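Beta-N-acetylglucosaminidase-like protein Glycoside hydrolase family 20 (Flavobacterium johnsoniae, PDB 6YHH) probably removes terminal beta-linked N-acetylhexosamine residues from chitin oligosaccharides, as a family 20 glycoside hydrolase of bacterial chitin breakdown. Local coordinates at residues H156-P159 / V160-K164; I213-I216 / V217-A220; N526-T529 / N530-E533. All blocks are in the same frame, centred on the assembly; numbering follows the deposited sequence.

Contact 1 (H156-P159 / V160-K164); sequences HFQP and VDVVK
Pro159 and Val163 meet where the loop 156-159 runs into the helix 160-164. Val163 N donates to Pro159 O at 3.2 Å, with an N-H...O angle of 160°. This is the first i to i+4 bond of the helix. Val162 N is 2.9 Å from Pro159 O, but that bond is bent and weak.

The side chains follow the same turn. Val162 CG2 meets Pro159 CD at 3.9 Å, the two side chains crossing at a slant. The other methyl of Val162, CG1, is set anti to the backbone N (chi1 178°). That turns CG1 of Val162 to OE1 of Gln158, 3.8 Å away. Asp161 OD1 rests against Pro159 CB at 3.4 Å, while Asp161 OD2 forms a salt bridge with Arg165.

The Gln158 chain bends at chi2 (-66°) and folds back on its own loop. Gln158 NE2 donates to His156 O at 2.9 Å, from well above the carbonyl plane. Ala455 O takes a weak second bond from NE2. Further out, Tyr208 OH bonds Gln158 O, and Phe460 of helix 460-464 touches Gln158 and Val162. Asp161 packs on Asp161 of the second subunit.

Pro159 is the N-cap residue of helix 160-172, the helix that follows the strand 146-152 of the catalytic TIM barrel. Its side chain has no polar atom that could cap the helix, so it takes part through its carbonyl. Gln158 OE1 is buried against the Val162 methyls and has no polar partner in the model. The hydrogen bonds of this amide thus run through NE2, while OE1 is packed against methyls.

Contact 2 (I213-I216 / V217-A220); sequences IRNI and VKYA
The amide of Asn215 lies alongside the extended chain of Lys218, both pointing the same way. This flat group meets the lysine loosely: Asn215 OD1 is 4.2 Å from Lys218 CD. The ring of Tyr219 leads away from 213-216 to Lys164 and Leu167 of helix 160-172. Arg223 makes a cation-pi contact with the ring, and Tyr219 OH bonds Asp168. CG anti to the backbone N (chi1 -171°) carries the ring off the helix. Tyr219 CB stays 3.4 Å from Asn215 O.

Four successive backbone bonds hold this part of helix 210-222. Val217 N bonds Ile213 O at 2.9 Å. Ala220 N bonds Ile216 O at 2.9 Å. Lys218 N bonds Arg214 O and Tyr219 N bonds Asn215 O. Val217 CG2 sits 3.3 Å from Ile213 O, and Lys218 CG is 3.3 Å from Arg214 O.

The helix is one of the outer helices of the catalytic TIM barrel. Ile213 and Ile216 pack on Trp180 of strand 177-184, and Ala220 on Ile227 of strand 226-230. The i to i+4 bonds satisfy the four carbonyls, and the attachment to the barrel strands is by apolar contact.

Contact 3 (N526-T529 / N530-E533); sequences NEFT and NVCE
Asn526 O is gripped by Thr529 of its own helix and by Asn530 just beyond it. Thr529 OG1 donates to Asn526 O at 2.7 Å, in the carbonyl plane and on a lone pair. Asn530 N adds a weak bond to Asn526 O at 3.4 Å. The hydroxyl reaches back one turn because OG1 stands between the backbone N and the carbonyl carbon (chi1 71°). Lys509 NZ also bonds this OG1.

Asn530 N also donates to Glu527 O at 3.1 Å. The Asn530 side chain lies back over the turn, with Asn530 CB 3.4 Å from Glu527 O. Its two amide atoms each meet a water. The first water accepts from Asn530 ND2 and from Asn526 ND2, and so bridges the two amides. Asn530 OD1 lies 2.7 Å from the second water.

The chain leaves helix 523-529 here and enters strand 532-534. In the last turn the bonding tightens from i+4 to i+3. Val531 N bonds Phe528 O and Cys532 N bonds Thr529 O, both fairly straight at the hydrogen. The turn joins helix 523-529, in the C-terminal helical region, to a small two-stranded sheet. There the strand pairs antiparallel with 660-662, and Glu533 bonds Glu661 through the backbone.

Phe528 meets Cys532 and Val531. Cys532 SG sits over one face of the Phe528 ring, 3.8 Å from its centroid and 24° off the normal. Cys532 SG is offset toward the rim, 3.5 Å from Phe528 CE2. This is a sulfur-aromatic contact. Val531 crosses Phe528 at about a right angle, and Val531 CG2 meets Phe528 CD1 at 3.9 Å. Leu623 of helix 617-634 packs on both Phe528 and Val531.

The three contacts follow in series along the chain, and none nests in or crosses another. Contact 1 comes first, where the loop after strand 146-152 turns into helix 160-172. Contact 2 follows within helix 210-222 and closes no loop. These two touch: Val163 CG1 meets Ile216 CG2 at 3.7 Å, and Val160 and Lys164 also pack on this helix. They thus join two neighbouring helices on the outside of the catalytic barrel. Contact 3 closes the turn from helix 523-529 into strand 532-534, in the C-terminal helical region. Its nearest atoms are about 18 Å from contact 1 and about 27 Å from contact 2.

Contact 1 (H156-P159 / V160-K164)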
loop_
_atom_site.group_PDB
_atom_site.type_symbol
_atom_site.label_atom_id
_atom_site.label_comp_id
_atom_site.label_asym_id
_atom_site.label_seq_id
_atom_site.Cartn_x
_atom_site.Cartn_y
_atom_site.Cartn_z
ATOM N N HIS A 156 16.838 4.608 -2.064
ATOM C CA HIS A 156 15.713 3.816 -2.524
ATOM C C HIS A 156 14.603 4.732 -2.979
ATOM O O HIS A 156 14.105 5.538 -2.235
ATOM C CB HIS A 156 15.094 2.887 -1.458
ATOM C CG HIS A 156 15.887 1.638 -1.206
ATOM N ND1 HIS A 156 16.976 1.615 -0.366
ATOM C CD2 HIS A 156 15.791 0.392 -1.729
ATOM C CE1 HIS A 156 17.489 0.394 -0.346
ATOM N NE2 HIS A 156 16.792 -0.365 -1.152
ATOM N N PHE A 157 14.255 4.572 -4.246
ATOM C CA PHE A 157 13.180 5.324 -4.844
ATOM C C PHE A 157 11.918 5.029 -4.063
ATOM O O PHE A 157 11.602 3.835 -3.744
ATOM C CB PHE A 157 13.047 5.045 -6.323
ATOM C CG PHE A 157 11.893 5.751 -6.986
ATOM C CD1 PHE A 157 11.974 7.132 -7.201
ATOM C CD2 PHE A 157 10.760 5.065 -7.448
ATOM C CE1 PHE A 157 10.951 7.841 -7.758
ATOM C CE2 PHE A 157 9.723 5.793 -8.030
ATOM C CZ PHE A 157 9.844 7.176 -8.239
ATOM N N GLN A 158 11.164 6.084 -3.806
ATOM C CA GLN A 158 9.885 5.974 -3.113
ATOM C C GLN A 158 8.769 6.426 -4.072
ATOM O O GLN A 158 8.636 7.629 -4.378
ATOM C CB GLN A 158 9.854 6.799 -1.871
ATOM C CG GLN A 158 11.031 6.566 -0.931
ATOM C CD GLN A 158 11.020 5.165 -0.343
ATOM O OE1 GLN A 158 10.001 4.600 -0.081
ATOM N NE2 GLN A 158 12.205 4.628 -0.183
ATOM N N PRO A 159 7.962 5.479 -4.526
ATOM C CA PRO A 159 6.931 5.813 -5.535
ATOM C C PRO A 159 5.885 6.846 -5.021
ATOM O O PRO A 159 5.767 7.140 -3.831
ATOM C CB PRO A 159 6.257 4.469 -5.803
ATOM C CG PRO A 159 7.341 3.507 -5.632
ATOM C CD PRO A 159 7.987 4.027 -4.322
ATOM N N VAL A 160 5.133 7.356 -6.008
ATOM C CA VAL A 160 4.106 8.351 -5.748
ATOM C C VAL A 160 3.245 7.973 -4.584
ATOM O O VAL A 160 2.915 8.852 -3.741
ATOM C CB VAL A 160 3.282 8.589 -7.018
ATOM C CG1 VAL A 160 2.004 9.321 -6.694
ATOM C CG2 VAL A 160 4.120 9.271 -8.068
ATOM N N ASP A 161 2.820 6.696 -4.462
ATOM C CA ASP A 161 1.927 6.330 -3.355
ATOM C C ASP A 161 2.548 6.559 -1.967
ATOM O O ASP A 161 1.856 6.907 -1.002
ATOM C CB ASP A 161 1.380 4.894 -3.465
ATOM C CG ASP A 161 2.468 3.831 -3.471
ATOM O OD1 ASP A 161 3.321 3.880 -4.283
ATOM O OD2 ASP A 161 2.365 2.916 -2.655
ATOM N N VAL A 162 3.852 6.290 -1.866
ATOM C CA VAL A 162 4.541 6.497 -0.594
ATOM C C VAL A 162 4.550 7.967 -0.248
ATOM O O VAL A 162 4.271 8.365 0.909
ATOM C CB VAL A 162 6.003 6.034 -0.668
ATOM C CG1 VAL A 162 6.724 6.299 0.644
ATOM C CG2 VAL A 162 6.095 4.504 -0.975
ATOM N N VAL A 163 4.828 8.817 -1.235
ATOM C CA VAL A 163 4.926 10.260 -1.011
ATOM C C VAL A 163 3.551 10.785 -0.574
ATOM O O VAL A 163 3.444 11.536 0.424
ATOM C CB VAL A 163 5.400 10.958 -2.304
ATOM C CG1 VAL A 163 5.320 12.477 -2.145
ATOM C CG2 VAL A 163 6.807 10.513 -2.670
ATOM N N LYS A 164 2.487 10.388 -1.280
ATOM C CA LYS A 164 1.160 10.863 -0.977
ATOM C C LYS A 164 0.725 10.491 0.444
ATOM O O LYS A 164 0.252 11.355 1.202
ATOM C CB LYS A 164 0.120 10.395 -1.986
ATOM C CG LYS A 164 0.210 11.067 -3.342
ATOM C CD LYS A 164 -0.840 10.546 -4.274
ATOM C CE LYS A 164 -0.902 11.325 -5.549
ATOM N NZ LYS A 164 -2.084 10.961 -6.433
#

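Contact 2 (I213-I216 / V217-A220)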
loop_
_atom_site.group_PDB
_atom_site.type_symbol
_atom_site.label_atom_id
_atom_site.label_comp_id
_atom_site.label_asym_id
_atom_site.label_seq_id
_atom_site.Cartn_x
_atom_site.Cartn_y
_atom_site.Cartn_z
ATOM N N ILE A 213 5.207 15.348 -10.245
ATOM C CA ILE A 213 5.702 16.353 -9.315
ATOM C C ILE A 213 4.663 17.470 -9.147
ATOM O O ILE A 213 4.365 17.886 -8.036
ATOM C CB ILE A 213 7.054 16.884 -9.802
ATOM C CG1 ILE A 213 8.135 15.831 -9.685
ATOM C CG2 ILE A 213 7.449 18.169 -9.105
ATOM C CD1 ILE A 213 9.438 16.154 -10.362
ATOM N N ARG A 214 4.144 18.024 -10.244
ATOM C CA ARG A 214 3.128 19.056 -10.136
ATOM C C ARG A 214 1.932 18.579 -9.366
ATOM O O ARG A 214 1.360 19.344 -8.548
ATOM C CB ARG A 214 2.695 19.569 -11.532
ATOM C CG ARG A 214 3.761 20.285 -12.310
ATOM C CD ARG A 214 3.114 20.855 -13.603
ATOM N NE ARG A 214 4.172 21.267 -14.539
ATOM C CZ ARG A 214 4.573 20.550 -15.595
ATOM N NH1 ARG A 214 3.963 19.396 -15.973
ATOM N NH2 ARG A 214 5.594 20.999 -16.313
ATOM N N ASN A 215 1.530 17.333 -9.550
ATOM C CA ASN A 215 0.351 16.850 -8.858
ATOM C C ASN A 215 0.645 16.526 -7.385
ATOM O O ASN A 215 -0.270 16.684 -6.567
ATOM C CB ASN A 215 -0.252 15.651 -9.578
ATOM C CG ASN A 215 -0.939 16.071 -10.899
ATOM O OD1 ASN A 215 -1.307 17.237 -11.038
ATOM N ND2 ASN A 215 -1.213 15.138 -11.777
ATOM N N ILE A 216 1.913 16.176 -7.068
ATOM C CA ILE A 216 2.279 16.019 -5.641
ATOM C C ILE A 216 2.331 17.377 -4.989
ATOM O O ILE A 216 1.975 17.541 -3.832
ATOM C CB ILE A 216 3.556 15.189 -5.543
ATOM C CG1 ILE A 216 3.208 13.706 -5.771
ATOM C CG2 ILE A 216 4.259 15.367 -4.209
ATOM C CD1 ILE A 216 4.395 12.795 -6.079
ATOM N N VAL A 217 2.833 18.408 -5.676
ATOM C CA VAL A 217 2.849 19.796 -5.121
ATOM C C VAL A 217 1.413 20.170 -4.774
ATOM O O VAL A 217 1.132 20.688 -3.716
ATOM C CB VAL A 217 3.487 20.754 -6.143
ATOM C CG1 VAL A 217 3.123 22.192 -5.856
ATOM C CG2 VAL A 217 5.001 20.577 -6.183
ATOM N N LYS A 218 0.467 19.894 -5.683
ATOM C CA LYS A 218 -0.959 20.214 -5.438
ATOM C C LYS A 218 -1.510 19.449 -4.273
ATOM O O LYS A 218 -2.197 20.021 -3.425
ATOM C CB LYS A 218 -1.809 19.929 -6.665
ATOM C CG LYS A 218 -1.551 20.826 -7.821
ATOM C CD LYS A 218 -2.521 20.657 -9.020
ATOM C CE LYS A 218 -2.011 21.301 -10.280
ATOM N NZ LYS A 218 -3.076 21.380 -11.339
ATOM N N TYR A 219 -1.167 18.161 -4.193
ATOM C CA TYR A 219 -1.674 17.273 -3.145
ATOM C C TYR A 219 -1.193 17.830 -1.814
ATOM O O TYR A 219 -1.941 17.902 -0.826
ATOM C CB TYR A 219 -1.088 15.865 -3.381
ATOM C CG TYR A 219 -1.629 14.768 -2.556
ATOM C CD1 TYR A 219 -1.146 14.502 -1.307
ATOM C CD2 TYR A 219 -2.647 13.935 -3.047
ATOM C CE1 TYR A 219 -1.650 13.447 -0.555
ATOM C CE2 TYR A 219 -3.176 12.906 -2.314
ATOM C CZ TYR A 219 -2.658 12.621 -1.070
ATOM O OH TYR A 219 -3.198 11.571 -0.315
ATOM N N ALA A 220 0.065 18.225 -1.777
ATOM C CA ALA A 220 0.672 18.807 -0.558
ATOM C C ALA A 220 -0.033 20.134 -0.162
ATOM O O ALA A 220 -0.324 20.403 0.984
ATOM C CB ALA A 220 2.165 19.051 -0.708
#

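Contact 3 (N526-T529 / N530-E533)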
loop_
_atom_site.group_PDB
_atom_site.type_symbol
_atom_site.label_atom_id
_atom_site.label_comp_id
_atom_site.label_asym_id
_atom_site.label_seq_id
_atom_site.Cartn_x
_atom_site.Cartn_y
_atom_site.Cartn_z
ATOM N N ASN A 526 6.695 -12.717 15.796
ATOM C CA ASN A 526 6.197 -11.396 16.194
ATOM C C ASN A 526 6.541 -11.072 17.647
ATOM O O ASN A 526 7.038 -9.986 17.967
ATOM C CB ASN A 526 4.698 -11.359 15.959
ATOM C CG ASN A 526 4.130 -9.964 16.158
ATOM O OD1 ASN A 526 4.551 -8.974 15.534
ATOM N ND2 ASN A 526 3.193 -9.881 17.117
ATOM N N GLU A 527 6.333 -12.038 18.537
ATOM C CA GLU A 527 6.737 -11.787 19.919
ATOM C C GLU A 527 8.202 -11.546 20.067
ATOM O O GLU A 527 8.655 -10.737 20.917
ATOM C CB GLU A 527 6.269 -12.947 20.856
ATOM C CG GLU A 527 4.770 -13.048 20.900
ATOM C CD GLU A 527 4.242 -14.310 21.547
ATOM O OE1 GLU A 527 4.939 -15.338 21.609
ATOM O OE2 GLU A 527 3.023 -14.264 21.942
ATOM N N PHE A 528 9.022 -12.243 19.293
ATOM C CA PHE A 528 10.483 -12.006 19.367
ATOM C C PHE A 528 10.841 -10.591 18.820
ATOM O O PHE A 528 11.779 -9.974 19.342
ATOM C CB PHE A 528 11.281 -13.077 18.633
ATOM C CG PHE A 528 12.727 -13.165 19.093
ATOM C CD1 PHE A 528 13.031 -13.370 20.457
ATOM C CD2 PHE A 528 13.772 -13.074 18.219
ATOM C CE1 PHE A 528 14.355 -13.347 20.874
ATOM C CE2 PHE A 528 15.093 -13.093 18.630
ATOM C CZ PHE A 528 15.380 -13.251 19.980
ATOM N N THR A 529 10.117 -10.053 17.830
ATOM C CA THR A 529 10.409 -8.669 17.425
ATOM C C THR A 529 10.240 -7.712 18.572
ATOM O O THR A 529 10.895 -6.667 18.630
ATOM C CB THR A 529 9.585 -8.128 16.268
ATOM O OG1 THR A 529 8.232 -7.929 16.725
ATOM C CG2 THR A 529 9.629 -8.998 15.093
ATOM N N ASN A 530 9.391 -8.061 19.559
ATOM C CA ASN A 530 9.112 -7.190 20.680
ATOM C C ASN A 530 10.163 -7.090 21.770
ATOM O O ASN A 530 9.989 -6.295 22.729
ATOM C CB ASN A 530 7.709 -7.506 21.250
ATOM C CG ASN A 530 6.602 -7.218 20.273
ATOM O OD1 ASN A 530 6.715 -6.354 19.403
ATOM N ND2 ASN A 530 5.504 -7.894 20.463
ATOM N N VAL A 531 11.307 -7.788 21.601
ATOM C CA VAL A 531 12.503 -7.600 22.374
ATOM C C VAL A 531 13.725 -7.282 21.564
ATOM O O VAL A 531 14.783 -7.173 22.129
ATOM C CB VAL A 531 12.790 -8.760 23.331
ATOM C CG1 VAL A 531 11.715 -8.773 24.397
ATOM C CG2 VAL A 531 12.963 -10.132 22.635
ATOM N N CYS A 532 13.567 -7.073 20.258
ATOM C CA CYS A 532 14.731 -6.879 19.372
ATOM C C CYS A 532 14.614 -5.526 18.590
ATOM O O CYS A 532 13.517 -5.065 18.320
ATOM C CB CYS A 532 14.851 -7.978 18.356
ATOM S SG CYS A 532 15.252 -9.607 18.999
ATOM N N GLU A 533 15.757 -4.914 18.397
ATOM C CA GLU A 533 15.869 -3.613 17.723
ATOM C C GLU A 533 16.939 -3.659 16.681
ATOM O O GLU A 533 17.961 -4.235 16.861
ATOM C CB GLU A 533 16.064 -2.500 18.735
ATOM C CG GLU A 533 14.940 -2.486 19.786
ATOM C CD GLU A 533 15.105 -1.403 20.849
ATOM O OE1 GLU A 533 16.021 -0.567 20.816
ATOM O OE2 GLU A 533 14.327 -1.432 21.838
HETATM O O HOH W 1 2.825 -7.204 18.997
HETATM O O HOH W 2 8.205 -4.628 18.016
#